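Probable flavin reductase (Sinorhizobium meliloti, PDB 3RH7) binds flavin mononucleotide in a split-barrel domain and is probably a flavin reductase that uses NADPH. Local coordinates at residues A[23-35]-A[157-169]. Numbering follows the deposited sequence.
Sequences DAFGAFATGVTVV and NGLGYARGGYFTP. With FMN (flavin mononucleotide), chain G.
Thr30 and Tyr161 form an antiparallel hydrogen-bonded pair: Tyr161 N reaches Thr30 O at 2.8 Å, and Thr30 N returns a nearly straight bond (170°) to Tyr161 O. The ladder runs on through the non-hydrogen-bonded pair Gly31–Gly160, where the chains come close, to a weak bond from Val32 N to Leu159 O. Val32 CG2 packs 3.8 Å from Leu159 CD2, and also against Tyr161 CB and the edge of the Tyr166 ring.

Tyr161 shows how such a ladder presents a side chain to a cofactor. Its CB lies against Thr30 O and Val32 CG2; CG, anti to the backbone N (chi1 -153°), swings the ring off the strand, and all six ring carbons, CG to CZ, lie 3.7 to 4.1 Å from FMN C7M, which sits over the ring centre. CE1 also stands over the Tyr166 ring face.

At the other end Arg163 N bonds to Gly26 O, and the bent Arg163 chain lays its guanidinium over Ala27, with NH2 bonded to Asn153 of the second subunit. With an alanine in place of Arg163, Ala27 would probably lose its cover and that asparagine this partner.

Strand 30–38 thus holds the 160–167 hairpin, whose Tyr161 covers flavin's C7M methyl, in an FMN-binding split barrel.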
# COMPACT_ATOMS: atom_id res chain seq x y z
N ASP A 23 1.28 15.69 -2.21
CA ASP A 23 1.28 14.74 -3.33
C ASP A 23 2.55 13.85 -3.31
O ASP A 23 2.47 12.65 -3.60
CB ASP A 23 1.10 15.46 -4.68
CG ASP A 23 -0.26 16.11 -4.94
OD1 ASP A 23 -1.20 15.87 -4.12
OD2 ASP A 23 -0.39 16.85 -5.95
N ALA A 24 3.69 14.42 -2.88
CA ALA A 24 4.95 13.68 -2.77
C ALA A 24 4.86 12.63 -1.66
O ALA A 24 5.29 11.49 -1.86
CB ALA A 24 6.12 14.63 -2.55
N PHE A 25 4.26 13.00 -0.51
CA PHE A 25 4.07 12.06 0.60
C PHE A 25 3.15 10.90 0.17
O PHE A 25 3.33 9.75 0.57
CB PHE A 25 3.46 12.77 1.81
CG PHE A 25 4.33 13.72 2.59
CD1 PHE A 25 5.69 13.48 2.73
CD2 PHE A 25 3.77 14.79 3.27
CE1 PHE A 25 6.49 14.31 3.52
CE2 PHE A 25 4.58 15.63 4.06
CZ PHE A 25 5.92 15.37 4.19
N GLY A 26 2.19 11.23 -0.69
CA GLY A 26 1.24 10.27 -1.23
C GLY A 26 1.83 9.14 -2.06
O GLY A 26 1.15 8.14 -2.27
N ALA A 27 3.09 9.30 -2.53
CA ALA A 27 3.81 8.29 -3.31
C ALA A 27 4.01 7.00 -2.49
O ALA A 27 4.00 5.89 -3.06
CB ALA A 27 5.14 8.82 -3.77
N PHE A 28 4.13 7.16 -1.14
CA PHE A 28 4.28 6.04 -0.23
C PHE A 28 2.92 5.46 0.06
O PHE A 28 2.09 6.11 0.70
CB PHE A 28 4.99 6.48 1.07
CG PHE A 28 5.24 5.38 2.08
CD1 PHE A 28 6.36 4.57 2.00
CD2 PHE A 28 4.35 5.15 3.12
CE1 PHE A 28 6.59 3.57 2.94
CE2 PHE A 28 4.59 4.15 4.08
CZ PHE A 28 5.70 3.37 3.98
N ALA A 29 2.67 4.25 -0.45
CA ALA A 29 1.37 3.59 -0.24
C ALA A 29 1.22 3.21 1.23
O ALA A 29 2.22 3.03 1.91
CB ALA A 29 1.24 2.35 -1.14
N THR A 30 0.00 3.23 1.74
CA THR A 30 -0.31 2.85 3.12
C THR A 30 -1.64 2.18 3.16
O THR A 30 -2.49 2.54 2.36
CB THR A 30 -0.39 4.06 4.10
OG1 THR A 30 -1.57 4.82 3.81
CG2 THR A 30 0.84 4.94 4.12
N GLY A 31 -1.87 1.36 4.18
CA GLY A 31 -3.19 0.82 4.48
C GLY A 31 -4.03 1.94 5.08
O GLY A 31 -3.63 3.12 5.07
N VAL A 32 -5.22 1.62 5.60
CA VAL A 32 -6.10 2.63 6.19
C VAL A 32 -6.53 2.16 7.58
O VAL A 32 -6.97 1.00 7.74
CB VAL A 32 -7.33 2.97 5.30
CG1 VAL A 32 -8.17 4.07 5.93
CG2 VAL A 32 -6.94 3.33 3.87
N THR A 33 -6.37 3.04 8.59
CA THR A 33 -6.80 2.74 9.96
C THR A 33 -7.88 3.73 10.39
O THR A 33 -8.06 4.76 9.74
CB THR A 33 -5.67 2.76 11.02
OG1 THR A 33 -5.45 4.09 11.49
CG2 THR A 33 -4.37 2.06 10.59
N VAL A 34 -8.58 3.39 11.48
CA VAL A 34 -9.52 4.25 12.18
C VAL A 34 -9.12 4.16 13.66
O VAL A 34 -9.24 3.09 14.29
CB VAL A 34 -11.04 4.04 11.94
CG1 VAL A 34 -11.85 4.98 12.81
CG2 VAL A 34 -11.40 4.24 10.48
N VAL A 35 -8.55 5.26 14.16
CA VAL A 35 -8.14 5.42 15.55
C VAL A 35 -9.39 5.69 16.37
O VAL A 35 -10.17 6.59 16.05
CB VAL A 35 -7.09 6.53 15.74
CG1 VAL A 35 -6.36 6.36 17.07
CG2 VAL A 35 -6.12 6.56 14.58
N ASN A 157 -7.86 -9.08 3.79
CA ASN A 157 -7.08 -8.12 3.04
C ASN A 157 -7.45 -6.76 3.48
O ASN A 157 -8.64 -6.48 3.71
CB ASN A 157 -7.33 -8.26 1.54
CG ASN A 157 -6.79 -9.53 0.94
OD1 ASN A 157 -5.69 -10.00 1.29
ND2 ASN A 157 -7.57 -10.09 0.02
N GLY A 158 -6.46 -5.90 3.63
CA GLY A 158 -6.72 -4.56 4.10
C GLY A 158 -7.03 -3.58 3.00
O GLY A 158 -6.62 -3.77 1.85
N LEU A 159 -7.77 -2.52 3.37
CA LEU A 159 -8.07 -1.38 2.49
C LEU A 159 -6.78 -0.64 2.36
O LEU A 159 -6.02 -0.57 3.36
CB LEU A 159 -9.18 -0.49 3.09
CG LEU A 159 -9.54 0.81 2.35
CD1 LEU A 159 -10.37 0.54 1.08
CD2 LEU A 159 -10.33 1.72 3.25
N GLY A 160 -6.48 -0.20 1.15
CA GLY A 160 -5.26 0.56 0.89
C GLY A 160 -5.57 1.95 0.40
O GLY A 160 -6.68 2.21 -0.05
N TYR A 161 -4.62 2.87 0.53
CA TYR A 161 -4.64 4.24 0.03
C TYR A 161 -3.32 4.54 -0.59
O TYR A 161 -2.31 4.47 0.11
CB TYR A 161 -4.91 5.27 1.15
CG TYR A 161 -5.56 6.56 0.68
CD1 TYR A 161 -6.91 6.60 0.35
CD2 TYR A 161 -4.84 7.75 0.63
CE1 TYR A 161 -7.55 7.80 -0.00
CE2 TYR A 161 -5.46 8.96 0.27
CZ TYR A 161 -6.82 8.99 -0.03
OH TYR A 161 -7.47 10.14 -0.41
N ALA A 162 -3.29 4.81 -1.90
CA ALA A 162 -2.04 5.24 -2.56
C ALA A 162 -2.35 6.39 -3.42
O ALA A 162 -3.39 6.38 -4.11
CB ALA A 162 -1.40 4.13 -3.37
N ARG A 163 -1.46 7.39 -3.38
CA ARG A 163 -1.55 8.63 -4.17
C ARG A 163 -2.93 9.26 -3.95
O ARG A 163 -3.30 9.54 -2.82
CB ARG A 163 -1.20 8.38 -5.65
CG ARG A 163 0.21 7.85 -5.82
CD ARG A 163 0.81 8.07 -7.19
NE ARG A 163 1.98 8.96 -7.13
CZ ARG A 163 3.23 8.55 -7.05
NH1 ARG A 163 3.51 7.26 -6.97
NH2 ARG A 163 4.22 9.43 -7.03
N GLY A 164 -3.71 9.45 -4.99
CA GLY A 164 -5.03 10.00 -4.77
C GLY A 164 -5.95 9.17 -3.85
O GLY A 164 -6.35 9.65 -2.78
N GLY A 165 -6.28 7.94 -4.27
CA GLY A 165 -7.23 7.13 -3.52
C GLY A 165 -6.93 5.68 -3.18
O GLY A 165 -5.79 5.21 -3.22
N TYR A 166 -8.00 5.00 -2.78
CA TYR A 166 -8.02 3.62 -2.37
C TYR A 166 -7.76 2.63 -3.48
O TYR A 166 -8.21 2.79 -4.63
CB TYR A 166 -9.39 3.27 -1.77
CG TYR A 166 -9.91 4.22 -0.73
CD1 TYR A 166 -9.42 4.20 0.57
CD2 TYR A 166 -10.98 5.07 -1.01
CE1 TYR A 166 -9.92 5.05 1.55
CE2 TYR A 166 -11.50 5.91 -0.03
CZ TYR A 166 -10.96 5.91 1.25
OH TYR A 166 -11.43 6.74 2.22
N PHE A 167 -7.14 1.52 -3.08
CA PHE A 167 -6.84 0.36 -3.91
C PHE A 167 -7.13 -0.90 -3.06
O PHE A 167 -7.07 -0.82 -1.81
CB PHE A 167 -5.39 0.44 -4.42
CG PHE A 167 -4.34 0.39 -3.35
CD1 PHE A 167 -3.84 -0.82 -2.91
CD2 PHE A 167 -3.84 1.55 -2.79
CE1 PHE A 167 -2.85 -0.87 -1.93
CE2 PHE A 167 -2.85 1.49 -1.80
CZ PHE A 167 -2.37 0.29 -1.38
N THR A 168 -7.49 -2.03 -3.72
CA THR A 168 -7.81 -3.30 -3.04
C THR A 168 -7.35 -4.48 -3.90
O THR A 168 -7.48 -4.39 -5.13
CB THR A 168 -9.32 -3.37 -2.78
OG1 THR A 168 -10.00 -2.96 -3.96
CG2 THR A 168 -9.77 -2.52 -1.60
N PRO A 169 -6.85 -5.60 -3.31
CA PRO A 169 -6.41 -6.74 -4.16
C PRO A 169 -7.54 -7.37 -4.99
O PRO A 169 -7.30 -7.99 -6.02
CB PRO A 169 -5.86 -7.77 -3.15
CG PRO A 169 -5.86 -7.13 -1.84
CD PRO A 169 -6.61 -5.84 -1.87
N1 FMN G . -6.09 13.06 10.06
C2 FMN G . -5.08 13.09 11.01
O2 FMN G . -5.14 13.92 11.94
N3 FMN G . -4.06 12.15 10.94
C4 FMN G . -3.89 11.16 9.95
O4 FMN G . -2.99 10.33 9.91
C4A FMN G . -4.97 11.18 8.86
N5 FMN G . -4.92 10.30 7.88
C5A FMN G . -5.98 10.25 6.94
C6 FMN G . -5.87 9.25 5.92
C7 FMN G . -6.89 9.05 4.94
C7M FMN G . -6.74 7.99 3.90
C8 FMN G . -8.02 9.90 5.00
C8M FMN G . -9.10 9.73 4.00
C9 FMN G . -8.15 10.93 6.00
C9A FMN G . -7.14 11.16 7.00
N10 FMN G . -7.22 12.16 8.06
C10 FMN G . -6.14 12.21 9.02
C1' FMN G . -8.40 13.11 8.15
C2' FMN G . -9.26 12.87 9.47
O2' FMN G . -9.85 11.58 9.62
C3' FMN G . -10.36 13.87 9.91
O3' FMN G . -10.85 14.73 8.87
C4' FMN G . -10.10 14.58 11.28
O4' FMN G . -8.70 14.84 11.65
C5' FMN G . -10.82 13.80 12.36
O5' FMN G . -12.06 14.49 12.47
P FMN G . -12.23 15.53 13.73
O1P FMN G . -11.44 14.70 14.84
O2P FMN G . -13.77 15.71 14.02
O3P FMN G . -11.74 16.96 13.38